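Long-range contacts in amino acid ABC transporter, periplasmic amino acid-binding protein (PDB 4Z9N), which binds glutathione in its ligand pocket and, as a periplasmic solute-binding protein, probably delivers it or related solutes to an ABC transporter for uptake: residues 113-118 with 201-206; 13-18 with 55-60. All coordinates share one frame; numbering follows the deposited sequence.

Interaction 1 of 2, residues 113-118 with 201-206; sequences GFMINS and HVILPE
Met115 and Ile203 face each other as a non-hydrogen-bonded pair where strand 113-117 runs antiparallel to strand 201-203, at 157° between their directions, and Ile116 with Val202 forms the hydrogen-bonded pair beside it. Ile116 N gives its hydrogen to Val202 O at 3.0 Å, and Val202 N returns one to Ile116 O at 2.9 Å. A third bond, Leu204 N to Phe114 O, extends the pairing; past it the chains part, and a water bridges them, accepting from Phe114 N and donating to Leu204 O and Glu206 O. On the face carrying Met115, Asn117, His201 and Ile203, the thioether does the joining. Met115 has CG anti to its N (chi1 -175°) and an extended chi2, which carry SD to 4.0 Å from His201 CB and 4.1 Å from Ile203 CG1; the bend at chi3 turns only the terminal methyl. Helix 185-192 packs on this face through Leu188, touched by both Met115 and Ile203. The short strand 201-203 thus flanks the long strand 101-117 in the mixed sheet of one lobe of the periplasmic binding protein fold, with strand 180-182 bonded to Met115 on the other side. Asn117 lies over one face of the His201 imidazole, offset toward the rim, its amide plane turned 63° from the ring and ND2 3.7 Å from His201 CE1. The ring is anchored by a hydrogen bond between ND1 and Tyr173 OH, while Asn117 OD1 bonds to the backbone N of Lys119 and Lys120. On the reverse face, Ile116 CD1 meets Leu204 CD2 at 4.1 Å, the two side chains crossing at about a right angle. Farther along, Val202 CG2 rests against Ser118, 3.5 Å from OG, a hydroxyl that is hydrogen-bonded to Asp200 O.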
loop_
_atom_site.group_PDB
_atom_site.type_symbol
_atom_site.label_atom_id
_atom_site.label_comp_id
_atom_site.label_asym_id
_atom_site.label_seq_id
_atom_site.Cartn_x
_atom_site.Cartn_y
_atom_site.Cartn_z
ATOM N N GLY D 113 11.121 -15.702 10.246
ATOM C CA GLY D 113 12.215 -15.895 11.177
ATOM C C GLY D 113 12.315 -17.332 11.655
ATOM O O GLY D 113 11.587 -18.216 11.174
ATOM N N PHE D 114 13.242 -17.559 12.579
ATOM C CA PHE D 114 13.524 -18.881 13.144
ATOM C C PHE D 114 13.509 -18.842 14.665
ATOM O O PHE D 114 13.987 -17.886 15.266
ATOM C CB PHE D 114 14.889 -19.393 12.675
ATOM C CG PHE D 114 14.974 -19.607 11.204
ATOM C CD1 PHE D 114 15.340 -18.561 10.360
ATOM C CD2 PHE D 114 14.657 -20.841 10.659
ATOM C CE1 PHE D 114 15.408 -18.753 9.000
ATOM C CE2 PHE D 114 14.719 -21.046 9.291
ATOM C CZ PHE D 114 15.096 -19.996 8.460
ATOM N N MET D 115 12.976 -19.890 15.281
ATOM C CA MET D 115 12.940 -19.985 16.743
ATOM C C MET D 115 13.604 -21.278 17.207
ATOM O O MET D 115 13.422 -22.327 16.577
ATOM C CB MET D 115 11.499 -19.910 17.239
ATOM C CG MET D 115 11.348 -19.881 18.761
ATOM S SD MET D 115 9.663 -19.422 19.241
ATOM C CE MET D 115 8.742 -20.854 18.675
ATOM N N ILE D 116 14.371 -21.196 18.295
ATOM C CA ILE D 116 15.010 -22.366 18.891
ATOM C C ILE D 116 14.757 -22.404 20.386
ATOM O O ILE D 116 14.416 -21.391 21.000
ATOM C CB ILE D 116 16.530 -22.393 18.644
ATOM C CG1 ILE D 116 17.178 -21.127 19.218
ATOM C CG2 ILE D 116 16.848 -22.567 17.167
ATOM C CD1 ILE D 116 18.655 -21.243 19.471
ATOM N N ASN D 117 14.953 -23.577 20.971
ATOM C CA ASN D 117 14.994 -23.699 22.417
ATOM C C ASN D 117 16.429 -23.442 22.834
ATOM O O ASN D 117 17.303 -24.277 22.600
ATOM C CB ASN D 117 14.516 -25.080 22.870
ATOM C CG ASN D 117 14.446 -25.200 24.380
ATOM O OD1 ASN D 117 15.358 -24.778 25.087
ATOM N ND2 ASN D 117 13.341 -25.737 24.882
ATOM N N SER D 118 16.668 -22.290 23.456
ATOM C CA SER D 118 18.024 -21.879 23.811
ATOM C C SER D 118 18.593 -22.722 24.946
ATOM O O SER D 118 19.805 -22.726 25.177
ATOM C CB SER D 118 18.054 -20.396 24.192
ATOM O OG SER D 118 17.241 -20.141 25.322
ATOM N N HIS D 201 12.436 -20.325 24.860
ATOM C CA HIS D 201 12.508 -20.185 23.399
ATOM C C HIS D 201 12.906 -18.789 22.937
ATOM O O HIS D 201 12.384 -17.775 23.407
ATOM C CB HIS D 201 11.174 -20.596 22.775
ATOM C CG HIS D 201 10.815 -22.025 23.052
ATOM N ND1 HIS D 201 11.144 -23.057 22.195
ATOM C CD2 HIS D 201 10.201 -22.598 24.115
ATOM C CE1 HIS D 201 10.728 -24.200 22.711
ATOM N NE2 HIS D 201 10.149 -23.948 23.873
ATOM N N VAL D 202 13.856 -18.763 22.008
ATOM C CA VAL D 202 14.428 -17.531 21.511
ATOM C C VAL D 202 14.127 -17.389 20.031
ATOM O O VAL D 202 14.322 -18.331 19.271
ATOM C CB VAL D 202 15.945 -17.492 21.762
ATOM C CG1 VAL D 202 16.563 -16.266 21.093
ATOM C CG2 VAL D 202 16.228 -17.475 23.255
ATOM N N ILE D 203 13.641 -16.221 19.629
ATOM C CA ILE D 203 13.515 -15.903 18.206
ATOM C C ILE D 203 14.829 -15.280 17.761
ATOM O O ILE D 203 15.259 -14.258 18.314
ATOM C CB ILE D 203 12.331 -14.976 17.940
ATOM C CG1 ILE D 203 11.026 -15.635 18.397
ATOM C CG2 ILE D 203 12.283 -14.560 16.471
ATOM C CD1 ILE D 203 9.821 -14.690 18.385
ATOM N N LEU D 204 15.480 -15.907 16.789
ATOM C CA LEU D 204 16.794 -15.465 16.343
ATOM C C LEU D 204 16.641 -14.154 15.580
ATOM O O LEU D 204 15.539 -13.829 15.127
ATOM C CB LEU D 204 17.476 -16.543 15.484
ATOM C CG LEU D 204 17.710 -17.871 16.209
ATOM C CD1 LEU D 204 18.211 -18.953 15.281
ATOM C CD2 LEU D 204 18.670 -17.676 17.372
ATOM N N PRO D 205 17.739 -13.387 15.452
ATOM C CA PRO D 205 17.620 -12.042 14.882
ATOM C C PRO D 205 17.256 -12.004 13.396
ATOM O O PRO D 205 16.627 -11.040 12.962
ATOM C CB PRO D 205 19.021 -11.447 15.093
ATOM C CG PRO D 205 19.671 -12.310 16.124
ATOM C CD PRO D 205 19.116 -13.672 15.889
ATOM N N GLU D 206 17.654 -13.014 12.629
ATOM C CA GLU D 206 17.516 -12.946 11.169
ATOM C C GLU D 206 16.064 -12.921 10.677
ATOM O O GLU D 206 15.218 -13.698 11.132
ATOM C CB GLU D 206 18.247 -14.127 10.515
ATOM C CG GLU D 206 19.779 -14.010 10.496
ATOM C CD GLU D 206 20.434 -14.355 11.827
ATOM O OE1 GLU D 206 19.732 -14.821 12.751
ATOM O OE2 GLU D 206 21.668 -14.164 11.940
HETATM O O HOH W 1 15.126 -15.397 12.990
#

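Interaction 2 of 2, residues 13-18 with 55-60; sequences SDVKAK and AIFGDP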
loop_
_atom_site.group_PDB
_atom_site.type_symbol
_atom_site.label_atom_id
_atom_site.label_comp_id
_atom_site.label_asym_id
_atom_site.label_seq_id
_atom_site.Cartn_x
_atom_site.Cartn_y
_atom_site.Cartn_z
ATOM N N SER D 13 -24.117 -6.914 -1.071
ATOM C CA SER D 13 -25.559 -7.146 -1.036
ATOM C C SER D 13 -25.908 -8.501 -0.428
ATOM O O SER D 13 -26.862 -8.621 0.347
ATOM C CB SER D 13 -26.148 -7.044 -2.444
ATOM O OG SER D 13 -27.541 -7.294 -2.427
ATOM N N ASP D 14 -25.137 -9.521 -0.788
ATOM C CA ASP D 14 -25.369 -10.871 -0.280
ATOM C C ASP D 14 -25.076 -10.973 1.209
ATOM O O ASP D 14 -25.782 -11.668 1.934
ATOM C CB ASP D 14 -24.527 -11.888 -1.056
ATOM C CG ASP D 14 -24.885 -11.932 -2.530
ATOM O OD1 ASP D 14 -24.055 -12.408 -3.331
ATOM O OD2 ASP D 14 -25.991 -11.486 -2.886
ATOM N N VAL D 15 -24.036 -10.269 1.654
ATOM C CA VAL D 15 -23.693 -10.211 3.069
ATOM C C VAL D 15 -24.829 -9.556 3.874
ATOM O O VAL D 15 -25.235 -10.064 4.918
ATOM C CB VAL D 15 -22.344 -9.474 3.277
ATOM C CG1 VAL D 15 -22.160 -9.090 4.741
ATOM C CG2 VAL D 15 -21.183 -10.344 2.768
ATOM N N LYS D 16 -25.358 -8.437 3.388
ATOM C CA LYS D 16 -26.446 -7.781 4.101
ATOM C C LYS D 16 -27.698 -8.647 4.092
ATOM O O LYS D 16 -28.405 -8.724 5.089
ATOM C CB LYS D 16 -26.755 -6.408 3.514
ATOM C CG LYS D 16 -25.587 -5.453 3.579
ATOM C CD LYS D 16 -25.792 -4.242 2.695
ATOM C CE LYS D 16 -26.722 -3.253 3.351
ATOM N NZ LYS D 16 -27.422 -2.403 2.345
ATOM N N ALA D 17 -27.952 -9.305 2.968
ATOM C CA ALA D 17 -29.109 -10.189 2.847
ATOM C C ALA D 17 -29.063 -11.371 3.821
ATOM O O ALA D 17 -30.082 -11.722 4.403
ATOM C CB ALA D 17 -29.232 -10.695 1.424
ATOM N N LYS D 18 -27.903 -11.999 4.007
ATOM C CA LYS D 18 -27.865 -13.150 4.904
ATOM C C LYS D 18 -27.741 -12.671 6.353
ATOM O O LYS D 18 -28.082 -13.402 7.290
ATOM C CB LYS D 18 -26.742 -14.116 4.531
ATOM C CG LYS D 18 -25.343 -13.616 4.762
ATOM C CD LYS D 18 -24.317 -14.594 4.167
ATOM C CE LYS D 18 -22.890 -14.115 4.446
ATOM N NZ LYS D 18 -21.854 -14.976 3.804
ATOM N N ALA D 55 -18.641 -2.089 10.251
ATOM C CA ALA D 55 -18.868 -1.179 9.131
ATOM C C ALA D 55 -20.211 -1.401 8.448
ATOM O O ALA D 55 -20.861 -0.457 7.998
ATOM C CB ALA D 55 -17.736 -1.325 8.105
ATOM N N ILE D 56 -20.618 -2.660 8.362
ATOM C CA ILE D 56 -21.785 -3.037 7.583
ATOM C C ILE D 56 -23.034 -3.075 8.432
ATOM O O ILE D 56 -24.075 -2.550 8.032
ATOM C CB ILE D 56 -21.572 -4.401 6.900
ATOM C CG1 ILE D 56 -20.382 -4.336 5.940
ATOM C CG2 ILE D 56 -22.837 -4.856 6.174
ATOM C CD1 ILE D 56 -19.980 -5.701 5.380
ATOM N N PHE D 57 -22.924 -3.706 9.600
ATOM C CA PHE D 57 -24.089 -4.004 10.429
ATOM C C PHE D 57 -24.164 -3.165 11.699
ATOM O O PHE D 57 -25.182 -3.179 12.380
ATOM C CB PHE D 57 -24.097 -5.494 10.813
ATOM C CG PHE D 57 -24.184 -6.428 9.643
ATOM C CD1 PHE D 57 -25.370 -6.569 8.938
ATOM C CD2 PHE D 57 -23.087 -7.185 9.258
ATOM C CE1 PHE D 57 -25.453 -7.436 7.853
ATOM C CE2 PHE D 57 -23.170 -8.060 8.185
ATOM C CZ PHE D 57 -24.349 -8.184 7.479
ATOM N N GLY D 58 -23.093 -2.445 12.026
ATOM C CA GLY D 58 -23.038 -1.716 13.283
ATOM C C GLY D 58 -23.008 -2.629 14.499
ATOM O O GLY D 58 -23.411 -2.246 15.600
ATOM N N ASP D 59 -22.526 -3.849 14.288
ATOM C CA ASP D 59 -22.515 -4.875 15.324
ATOM C C ASP D 59 -21.347 -5.815 15.027
ATOM O O ASP D 59 -21.405 -6.564 14.068
ATOM C CB ASP D 59 -23.856 -5.629 15.338
ATOM C CG ASP D 59 -23.946 -6.692 16.431
ATOM O OD1 ASP D 59 -22.912 -7.073 17.021
ATOM O OD2 ASP D 59 -25.077 -7.167 16.694
ATOM N N PRO D 60 -20.294 -5.776 15.856
ATOM C CA PRO D 60 -19.089 -6.593 15.618
ATOM C C PRO D 60 -19.304 -8.101 15.805
ATOM O O PRO D 60 -18.371 -8.874 15.546
ATOM C CB PRO D 60 -18.091 -6.067 16.658
ATOM C CG PRO D 60 -18.951 -5.434 17.736
ATOM C CD PRO D 60 -20.163 -4.902 17.039
#
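Phe57, Val15 and Ile56 carry most of this contact, in which the last turn of helix 44-57 meets helix 11-18 without a single hydrogen bond between the two segments. Phe57 has the largest share of surface covered. Its CG stands anti to the carbonyl carbon (chi1 -62°), and the ring reaches out to the neighbouring helix, bringing CZ to 3.6 Å from Val15 CG1 and CE2 to 3.7 Å from the same methyl. The ring also turns its rim to the helix backbone: Val15 O lies at the edge, in the ring plane, 3.3 Å from Phe57 CZ, where the positive rim of the aromatic ring would suit the partial negative charge of the carbonyl. Lys16 CA comes in obliquely, 3.9 Å from Phe57 CE1. From within its own helix, Ile56 covers one face of this ring, with CG2 3.7 Å above the centre. The contact belongs to the lobe of the family 3 solute-binding fold that holds the parallel strands 63-67, 21-25 and 84-85; helix 11-18 leads into strand 21-25, and helix 44-57 leads through Gly58, the first residue to leave the helical conformation, with positive phi, toward strand 63-67. Two different branches of Ile56 are used. CD1 approaches Val15 CG1 at 4.1 Å, while CG2, besides sitting over the phenyl ring, meets Lys16 CG at 3.8 Å; the lysine and isoleucine side chains cross obliquely. Lys16 contributes the aliphatic start of its chain, and beyond a bend at chi3 (78°) its ammonium end leads away from the other helix. Trp224 of helix 222-240 touches both Val15 and Ile56, adding a third helix to the apolar cluster, and Leu277 from a loop lies against Ile56 as well.

How the interactions relate
Interaction 1 and interaction 2 lie on opposite sides of the chain's centre, about 42 Å apart between centres, and share no helix or strand. Both are partly buried, but the strand pairing has six buried residues among eleven, whereas the helix contact has one among four and includes an exposed lysine. Their chemistry follows the elements joined: 113-118 with 201-206 is held by backbone hydrogen bonds and a bridging water, with side chains packing on both faces of a sheet, while 13-18 with 55-60 depends on apolar and aromatic packing between the last turn of one helix and the side of another. The sheet contact buries 568 Å², the helix contact 184 Å².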